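Local coordinates for protein fibrillarin-like rRNA/tRNA 2'-O-methyltransferase (Aeropyrum pernix, PDB 4DF3) that probably methylates ribose 2'-hydroxyls in rRNA and tRNA, using S-adenosylmethionine as methyl donor and a guide RNA to select the site, at residues A[59-64]-A[179-184]; A[212-217]-A[223-228]. The protein carries 2 engineered substitutions. All coordinates share one frame; numbering follows the deposited sequence.

Overall arrangement
Both contacts belong to the mixed seven-stranded sheet of a class I, Rossmann-like methyltransferase, with strand order 3-2-1-4-5-7-6. In interaction 1, helix 61-67 packs on strand 176-183, the fifth strand; interaction 2 is the hairpin of 211-216 and 224-229 that finishes the sheet. Along the chain, both segments of interaction 1 precede those of interaction 2, and the two centres are 7 Å apart. They join directly through backbone pairs of adjacent antiparallel strands: I227 N lies 2.8 Å from M180 O, and A225 N lies 2.9 Å from I182 O, both probable hydrogen bonds. The hairpin thus continues the sheet beside the S-adenosylmethionine pocket, to which interaction 1 contributes K61.

Interaction 1 (A[59-64]-A[179-184]); sequences RSKLAA and LMAIKA
K61 and A181 mark where the first turn of helix 61-67 comes closest to strand 176-183, with 7.4 Å between their CA atoms. The backbone fixes where the helix begins: S60 holds the N-cap position, and A64 N bonds to S60 O at 3.0 Å. At the other side, alternate residues L179 and A181 aim their CB atoms at the helix while the CB of I182, between A181 and K183, points away, as expected of an extended strand.

The burial is modest, 119 Å² summed over both segments, and two side-chain pairs make it. K61 sends its aliphatic stem past A181, with CD 3.7 Å from the methyl CB. Its CG stands anti to the carbonyl carbon (chi1 -71°) and the stem is extended as far as CE, where a turn at chi4 (76°) swings NZ to a salt bridge with D154. This is helix-on-sheet packing in the Rossmann-like methyltransferase fold, placed at the S-adenosylmethionine pocket: K61 touches the bound cofactor, and D154 is an experimentally established binding residue. The alanine methyl therefore flanks the stem of a pocket lysine whose polar end is held by a pocket aspartate.

One step along, L62 and L179 cross at about a right angle and meet by single methyls, CD1 to CD1 at 4.2 Å. The L62 CB does not aim at the strand; with CG opposite the backbone N (chi1 179°), the branch end swings closer. Y152 of strand 148-153 touches K61, L62 and L179, and A181 O accepts a bond from Q160 NE2.

Interaction 2 (A[212-217]-A[223-228]); sequences KDVVHL and DHAMIY
Two successive amides grip Y228 O: K212 N at 2.7 Å, in the carbonyl plane, and D213 N at 3.1 Å, tilted 20° from it. With K212 and D213 both facing Y228, this is a classic beta bulge. D213 O answers by accepting Y228 N at 2.8 Å, and from there the hairpin runs regularly, its strands at 167°. V215 and M226 form the next hydrogen-bonded pair, M226 N reaching V215 O at 2.8 Å, and L217 N extends the ladder to H224 O.

At the bulge, the K212 side chain lies alongside that of Y228, pointing the same way. K212 CB lies over one ring face, toward the rim. With CG anti to the backbone N (chi1 -162°) and the chain extended, the stem follows the ring and brings K212 CD to 3.9 Å from Y228 CE2; D213 CB meets the ring edge. K212 NZ and Y228 OH both end on E72 OE2, so one carboxylate oxygen holds the two parallel side chains at their tips.

At the turn end, H224 O sits 3.5 Å above the centre of the H216 ring, which its own bonds orient: NE2 to A184 O and ND1 to D218 N. L217 crosses M226 obliquely, CD2 to CB 4.1 Å, while on the other face V214 CG1 packs against A225 CB at 3.9 Å.

The two faces divide the neighbours. V215, M226 and L217 meet A65 of helix 61-67, V214 and I227 pack on helix 195-206, and strand 224-229 pairs on its far edge with strand 176-183, making 211-216 one of the two edge strands of the sheet within this chain.

Interaction 1 (A[59-64]-A[179-184])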
ATOM      1  N   ARG A  59       0.468   1.945  11.465  1.00 13.59           N
ATOM      2  CA  ARG A  59       1.631   2.511  10.729  1.00 13.73           C
ATOM      3  C   ARG A  59       1.520   2.341   9.195  1.00 14.80           C
ATOM      4  O   ARG A  59       2.391   2.858   8.418  1.00 17.59           O
ATOM      5  CB  ARG A  59       2.888   1.784  11.146  1.00 14.74           C
ATOM      6  CG  ARG A  59       3.237   1.861  12.633  1.00 21.03           C
ATOM      7  CD  ARG A  59       3.744   3.288  13.091  1.00 31.41           C
ATOM      8  NE  ARG A  59       4.752   3.863  12.184  1.00 36.99           N
ATOM      9  CZ  ARG A  59       6.043   3.499  12.087  1.00 41.61           C
ATOM     10  NH1 ARG A  59       6.573   2.555  12.877  1.00 39.47           N
ATOM     11  NH2 ARG A  59       6.820   4.096  11.170  1.00 41.09           N
ATOM     12  N   SER A  60       0.469   1.640   8.778  1.00 10.61           N
ATOM     13  CA  SER A  60       0.302   1.423   7.317  1.00  9.42           C
ATOM     14  C   SER A  60      -1.116   1.527   6.892  1.00  9.20           C
ATOM     15  O   SER A  60      -2.004   0.685   7.322  1.00 10.65           O
ATOM     16  CB  SER A  60       0.855   0.021   6.943  1.00 11.65           C
ATOM     17  OG  SER A  60       0.525  -0.333   5.571  1.00 11.40           O
ATOM     18  N   LYS A  61      -1.359   2.479   5.978  1.00  8.84           N
ATOM     19  CA  LYS A  61      -2.764   2.693   5.594  1.00 10.48           C
ATOM     20  C   LYS A  61      -3.436   1.524   4.872  1.00  9.59           C
ATOM     21  O   LYS A  61      -4.690   1.300   5.001  1.00  8.58           O
ATOM     22  CB  LYS A  61      -2.873   3.972   4.768  1.00  9.27           C
ATOM     23  CG  LYS A  61      -2.653   5.275   5.600  1.00 12.30           C
ATOM     24  CD  LYS A  61      -2.827   6.469   4.647  1.00 11.12           C
ATOM     25  CE  LYS A  61      -2.184   7.789   5.117  1.00 18.15           C
ATOM     26  NZ  LYS A  61      -0.698   7.787   4.932  1.00 14.04           N
ATOM     27  N   LEU A  62      -2.629   0.742   4.140  1.00 10.27           N
ATOM     28  CA  LEU A  62      -3.240  -0.426   3.453  1.00  9.42           C
ATOM     29  C   LEU A  62      -3.687  -1.505   4.395  1.00  9.13           C
ATOM     30  O   LEU A  62      -4.755  -2.126   4.215  1.00  8.84           O
ATOM     31  CB  LEU A  62      -2.230  -1.034   2.431  1.00  9.97           C
ATOM     32  CG  LEU A  62      -2.661  -2.297   1.616  1.00  6.27           C
ATOM     33  CD1 LEU A  62      -4.056  -2.005   1.020  1.00  9.05           C
ATOM     34  CD2 LEU A  62      -1.539  -2.607   0.567  1.00  8.73           C
ATOM     35  N   ALA A  63      -2.892  -1.782   5.442  1.00  8.83           N
ATOM     36  CA  ALA A  63      -3.285  -2.745   6.467  1.00  8.85           C
ATOM     37  C   ALA A  63      -4.531  -2.178   7.156  1.00 10.73           C
ATOM     38  O   ALA A  63      -5.471  -2.925   7.410  1.00 10.63           O
ATOM     39  CB  ALA A  63      -2.158  -2.854   7.547  1.00  9.77           C
ATOM     40  N   ALA A  64      -4.524  -0.862   7.475  1.00  9.29           N
ATOM     41  CA  ALA A  64      -5.771  -0.246   8.027  1.00 10.57           C
ATOM     42  C   ALA A  64      -7.001  -0.463   7.142  1.00 10.79           C
ATOM     43  O   ALA A  64      -8.132  -0.831   7.633  1.00  9.54           O
ATOM     44  CB  ALA A  64      -5.540   1.263   8.344  1.00 10.72           C
ATOM     45  N   LEU A 179      -5.302   2.075  -5.781  1.00  6.70           N
ATOM     46  CA  LEU A 179      -5.625   2.331  -4.386  1.00  8.76           C
ATOM     47  C   LEU A 179      -5.053   3.694  -4.076  1.00  8.14           C
ATOM     48  O   LEU A 179      -3.867   3.976  -4.322  1.00  8.07           O
ATOM     49  CB  LEU A 179      -4.946   1.289  -3.496  1.00  7.24           C
ATOM     50  CG  LEU A 179      -5.571  -0.120  -3.575  1.00  9.86           C
ATOM     51  CD1 LEU A 179      -4.514  -1.152  -3.026  1.00  9.60           C
ATOM     52  CD2 LEU A 179      -6.897  -0.178  -2.741  1.00 16.17           C
ATOM     53  N   MET A 180      -5.911   4.544  -3.541  1.00  9.05           N
ATOM     54  CA  MET A 180      -5.515   5.973  -3.244  1.00  9.89           C
ATOM     55  C   MET A 180      -5.915   6.351  -1.781  1.00 10.67           C
ATOM     56  O   MET A 180      -7.076   6.221  -1.390  1.00 12.68           O
ATOM     57  CB  MET A 180      -6.099   7.007  -4.241  1.00  9.93           C
ATOM     58  CG  MET A 180      -5.451   8.394  -4.010  1.00 13.23           C
ATOM     59  SD  MET A 180      -6.142   9.583  -5.203  1.00 16.00           S
ATOM     60  CE  MET A 180      -7.641  10.160  -4.468  1.00 16.82           C
ATOM     61  N   ALA A 181      -4.930   6.682  -0.963  1.00 10.30           N
ATOM     62  CA  ALA A 181      -5.217   7.270   0.353  1.00 11.07           C
ATOM     63  C   ALA A 181      -5.602   8.738   0.163  1.00 11.67           C
ATOM     64  O   ALA A 181      -4.825   9.539  -0.366  1.00 15.39           O
ATOM     65  CB  ALA A 181      -3.967   7.184   1.233  1.00 11.96           C
ATOM     66  N   ILE A 182      -6.779   9.103   0.651  1.00 12.89           N
ATOM     67  CA  ILE A 182      -7.318  10.446   0.506  1.00 13.85           C
ATOM     68  C   ILE A 182      -7.598  11.047   1.909  1.00 14.28           C
ATOM     69  O   ILE A 182      -8.100  10.329   2.789  1.00 10.75           O
ATOM     70  CB  ILE A 182      -8.652  10.398  -0.346  1.00 14.16           C
ATOM     71  CG1 ILE A 182      -9.143  11.821  -0.642  1.00 13.44           C
ATOM     72  CG2 ILE A 182      -9.735   9.560   0.262  1.00 15.58           C
ATOM     73  CD1 ILE A 182     -10.345  11.811  -1.672  1.00 17.49           C
ATOM     74  N   LYS A 183      -7.302  12.345   2.079  1.00 14.50           N
ATOM     75  CA  LYS A 183      -7.706  13.050   3.296  1.00 16.46           C
ATOM     76  C   LYS A 183      -9.200  13.044   3.331  1.00 14.25           C
ATOM     77  O   LYS A 183      -9.849  13.450   2.367  1.00 17.60           O
ATOM     78  CB  LYS A 183      -7.162  14.485   3.237  1.00 17.06           C
ATOM     79  CG  LYS A 183      -6.870  15.060   4.581  1.00 26.50           C
ATOM     80  CD  LYS A 183      -5.450  14.634   5.035  1.00 34.11           C
ATOM     81  CE  LYS A 183      -4.995  15.188   6.413  1.00 37.64           C
ATOM     82  NZ  LYS A 183      -5.453  16.562   6.796  1.00 40.20           N
ATOM     83  N   ALA A 184      -9.777  12.546   4.423  1.00 13.26           N
ATOM     84  CA  ALA A 184     -11.182  12.410   4.543  1.00 14.52           C
ATOM     85  C   ALA A 184     -11.566  12.277   6.020  1.00 15.76           C
ATOM     86  O   ALA A 184     -10.841  11.677   6.821  1.00 14.61           O
ATOM     87  CB  ALA A 184     -11.712  11.107   3.789  1.00 13.14           C
TER

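Interaction 2 (A[212-217]-A[223-228])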
ATOM      1  N   LYS A 212     -14.697   1.090  -6.768  1.00 13.38           N
ATOM      2  CA  LYS A 212     -15.192  -0.185  -6.331  1.00 13.62           C
ATOM      3  C   LYS A 212     -15.472  -0.229  -4.844  1.00 14.87           C
ATOM      4  O   LYS A 212     -16.380  -0.958  -4.377  1.00 15.24           O
ATOM      5  CB  LYS A 212     -14.197  -1.270  -6.700  1.00 14.57           C
ATOM      6  CG  LYS A 212     -14.812  -2.670  -6.679  1.00 15.78           C
ATOM      7  CD  LYS A 212     -13.973  -3.751  -7.363  1.00 18.25           C
ATOM      8  CE  LYS A 212     -14.812  -5.027  -7.383  1.00 19.42           C
ATOM      9  NZ  LYS A 212     -13.947  -6.177  -7.615  1.00 18.09           N
ATOM     10  N   ASP A 213     -14.676   0.504  -4.068  1.00 12.94           N
ATOM     11  CA  ASP A 213     -14.861   0.495  -2.598  1.00 13.74           C
ATOM     12  C   ASP A 213     -14.194   1.747  -2.012  1.00 12.88           C
ATOM     13  O   ASP A 213     -13.274   2.322  -2.637  1.00 14.11           O
ATOM     14  CB  ASP A 213     -14.291  -0.777  -1.936  1.00 12.11           C
ATOM     15  CG  ASP A 213     -14.917  -1.087  -0.572  1.00 16.66           C
ATOM     16  OD1 ASP A 213     -15.908  -0.472  -0.170  1.00 15.47           O
ATOM     17  OD2 ASP A 213     -14.375  -1.907   0.166  1.00 14.94           O
ATOM     18  N   VAL A 214     -14.702   2.189  -0.855  1.00 12.36           N
ATOM     19  CA  VAL A 214     -14.061   3.258  -0.092  1.00 12.49           C
ATOM     20  C   VAL A 214     -14.246   2.895   1.359  1.00 14.69           C
ATOM     21  O   VAL A 214     -15.382   2.606   1.788  1.00 13.85           O
ATOM     22  CB  VAL A 214     -14.661   4.682  -0.312  1.00 11.86           C
ATOM     23  CG1 VAL A 214     -13.759   5.853   0.507  1.00 11.45           C
ATOM     24  CG2 VAL A 214     -14.671   5.039  -1.766  1.00 16.45           C
ATOM     25  N   VAL A 215     -13.159   2.887   2.128  1.00 13.06           N
ATOM     26  CA  VAL A 215     -13.298   2.680   3.553  1.00 13.78           C
ATOM     27  C   VAL A 215     -12.561   3.783   4.312  1.00 12.92           C
ATOM     28  O   VAL A 215     -11.430   4.121   3.989  1.00 13.27           O
ATOM     29  CB  VAL A 215     -12.858   1.251   4.115  1.00 15.57           C
ATOM     30  CG1 VAL A 215     -13.824   0.122   3.597  1.00 17.42           C
ATOM     31  CG2 VAL A 215     -11.325   0.945   3.870  1.00 15.43           C
ATOM     32  N   HIS A 216     -13.216   4.324   5.345  1.00 12.45           N
ATOM     33  CA  HIS A 216     -12.502   5.218   6.213  1.00 13.16           C
ATOM     34  C   HIS A 216     -11.548   4.440   7.156  1.00 11.82           C
ATOM     35  O   HIS A 216     -11.853   3.299   7.531  1.00 12.62           O
ATOM     36  CB  HIS A 216     -13.499   6.114   7.001  1.00 13.09           C
ATOM     37  CG  HIS A 216     -12.825   7.311   7.604  1.00 10.47           C
ATOM     38  ND1 HIS A 216     -12.197   7.256   8.836  1.00 10.74           N
ATOM     39  CD2 HIS A 216     -12.619   8.565   7.141  1.00 11.39           C
ATOM     40  CE1 HIS A 216     -11.594   8.391   9.079  1.00 11.63           C
ATOM     41  NE2 HIS A 216     -11.886   9.232   8.098  1.00  9.89           N
ATOM     42  N   LEU A 217     -10.417   5.042   7.542  1.00 12.27           N
ATOM     43  CA  LEU A 217      -9.387   4.330   8.256  1.00  9.78           C
ATOM     44  C   LEU A 217      -9.384   4.528   9.763  1.00  9.91           C
ATOM     45  O   LEU A 217      -8.534   4.000  10.429  1.00  9.62           O
ATOM     46  CB  LEU A 217      -7.993   4.668   7.679  1.00 10.08           C
ATOM     47  CG  LEU A 217      -7.896   4.383   6.188  1.00  7.98           C
ATOM     48  CD1 LEU A 217      -6.444   4.769   5.616  1.00  9.56           C
ATOM     49  CD2 LEU A 217      -8.353   2.878   5.782  1.00 11.92           C
ATOM     50  N   ASP A 223      -7.642  10.554   9.786  1.00 14.24           N
ATOM     51  CA  ASP A 223      -7.801  11.619   8.818  1.00 14.27           C
ATOM     52  C   ASP A 223      -7.838  11.183   7.349  1.00 13.62           C
ATOM     53  O   ASP A 223      -7.819  12.034   6.495  1.00 14.62           O
ATOM     54  CB  ASP A 223      -6.709  12.662   8.997  1.00 14.76           C
ATOM     55  CG  ASP A 223      -6.766  13.281  10.345  1.00 15.94           C
ATOM     56  OD1 ASP A 223      -7.889  13.440  10.827  1.00 20.32           O
ATOM     57  OD2 ASP A 223      -5.723  13.563  10.939  1.00 18.93           O
ATOM     58  N   HIS A 224      -7.914   9.891   7.076  1.00 11.67           N
ATOM     59  CA  HIS A 224      -7.848   9.374   5.689  1.00 11.63           C
ATOM     60  C   HIS A 224      -8.846   8.248   5.437  1.00 12.04           C
ATOM     61  O   HIS A 224      -9.230   7.535   6.395  1.00 10.33           O
ATOM     62  CB  HIS A 224      -6.433   8.847   5.371  1.00 11.98           C
ATOM     63  CG  HIS A 224      -5.399   9.923   5.315  1.00 14.45           C
ATOM     64  ND1 HIS A 224      -4.719  10.371   6.425  1.00 14.64           N
ATOM     65  CD2 HIS A 224      -4.885  10.599   4.251  1.00 15.65           C
ATOM     66  CE1 HIS A 224      -3.852  11.313   6.056  1.00 18.80           C
ATOM     67  NE2 HIS A 224      -3.907  11.434   4.736  1.00 16.33           N
ATOM     68  N   ALA A 225      -9.204   8.061   4.173  1.00 10.90           N
ATOM     69  CA  ALA A 225      -9.935   6.897   3.721  1.00 11.58           C
ATOM     70  C   ALA A 225      -9.053   6.270   2.656  1.00 10.60           C
ATOM     71  O   ALA A 225      -8.182   6.934   2.078  1.00 10.42           O
ATOM     72  CB  ALA A 225     -11.290   7.378   3.081  1.00 11.56           C
ATOM     73  N   MET A 226      -9.321   5.034   2.328  1.00 10.54           N
ATOM     74  CA  MET A 226      -8.724   4.363   1.162  1.00  9.94           C
ATOM     75  C   MET A 226      -9.728   4.169   0.038  1.00  9.83           C
ATOM     76  O   MET A 226     -10.787   3.534   0.255  1.00 11.87           O
ATOM     77  CB  MET A 226      -8.149   3.033   1.664  1.00  8.62           C
ATOM     78  CG  MET A 226      -7.392   2.184   0.507  1.00  8.76           C
ATOM     79  SD  MET A 226      -5.877   3.091   0.064  1.00 11.89           S
ATOM     80  CE  MET A 226      -4.864   2.615   1.504  1.00 11.72           C
ATOM     81  N   ILE A 227      -9.420   4.752  -1.131  1.00  9.46           N
ATOM     82  CA  ILE A 227     -10.318   4.623  -2.282  1.00 12.06           C
ATOM     83  C   ILE A 227      -9.753   3.474  -3.122  1.00  9.57           C
ATOM     84  O   ILE A 227      -8.545   3.427  -3.343  1.00 10.55           O
ATOM     85  CB  ILE A 227     -10.281   5.891  -3.138  1.00 12.20           C
ATOM     86  CG1 ILE A 227     -10.952   7.037  -2.376  1.00 15.22           C
ATOM     87  CG2 ILE A 227     -11.063   5.643  -4.493  1.00 11.37           C
ATOM     88  CD1 ILE A 227     -10.622   8.379  -2.983  1.00 18.82           C
ATOM     89  N   TYR A 228     -10.633   2.568  -3.568  1.00 10.60           N
ATOM     90  CA  TYR A 228     -10.222   1.439  -4.397  1.00 11.16           C
ATOM     91  C   TYR A 228     -11.003   1.498  -5.721  1.00 11.28           C
ATOM     92  O   TYR A 228     -12.251   1.540  -5.719  1.00 12.74           O
ATOM     93  CB  TYR A 228     -10.507   0.118  -3.616  1.00  9.83           C
ATOM     94  CG  TYR A 228     -10.391  -1.121  -4.393  1.00 12.36           C
ATOM     95  CD1 TYR A 228      -9.417  -1.276  -5.379  1.00  9.62           C
ATOM     96  CD2 TYR A 228     -11.220  -2.219  -4.092  1.00 14.83           C
ATOM     97  CE1 TYR A 228      -9.260  -2.456  -6.080  1.00 12.30           C
ATOM     98  CE2 TYR A 228     -11.093  -3.424  -4.795  1.00 12.81           C
ATOM     99  CZ  TYR A 228     -10.119  -3.543  -5.809  1.00 13.05           C
ATOM    100  OH  TYR A 228      -9.965  -4.747  -6.500  1.00 12.83           O
TER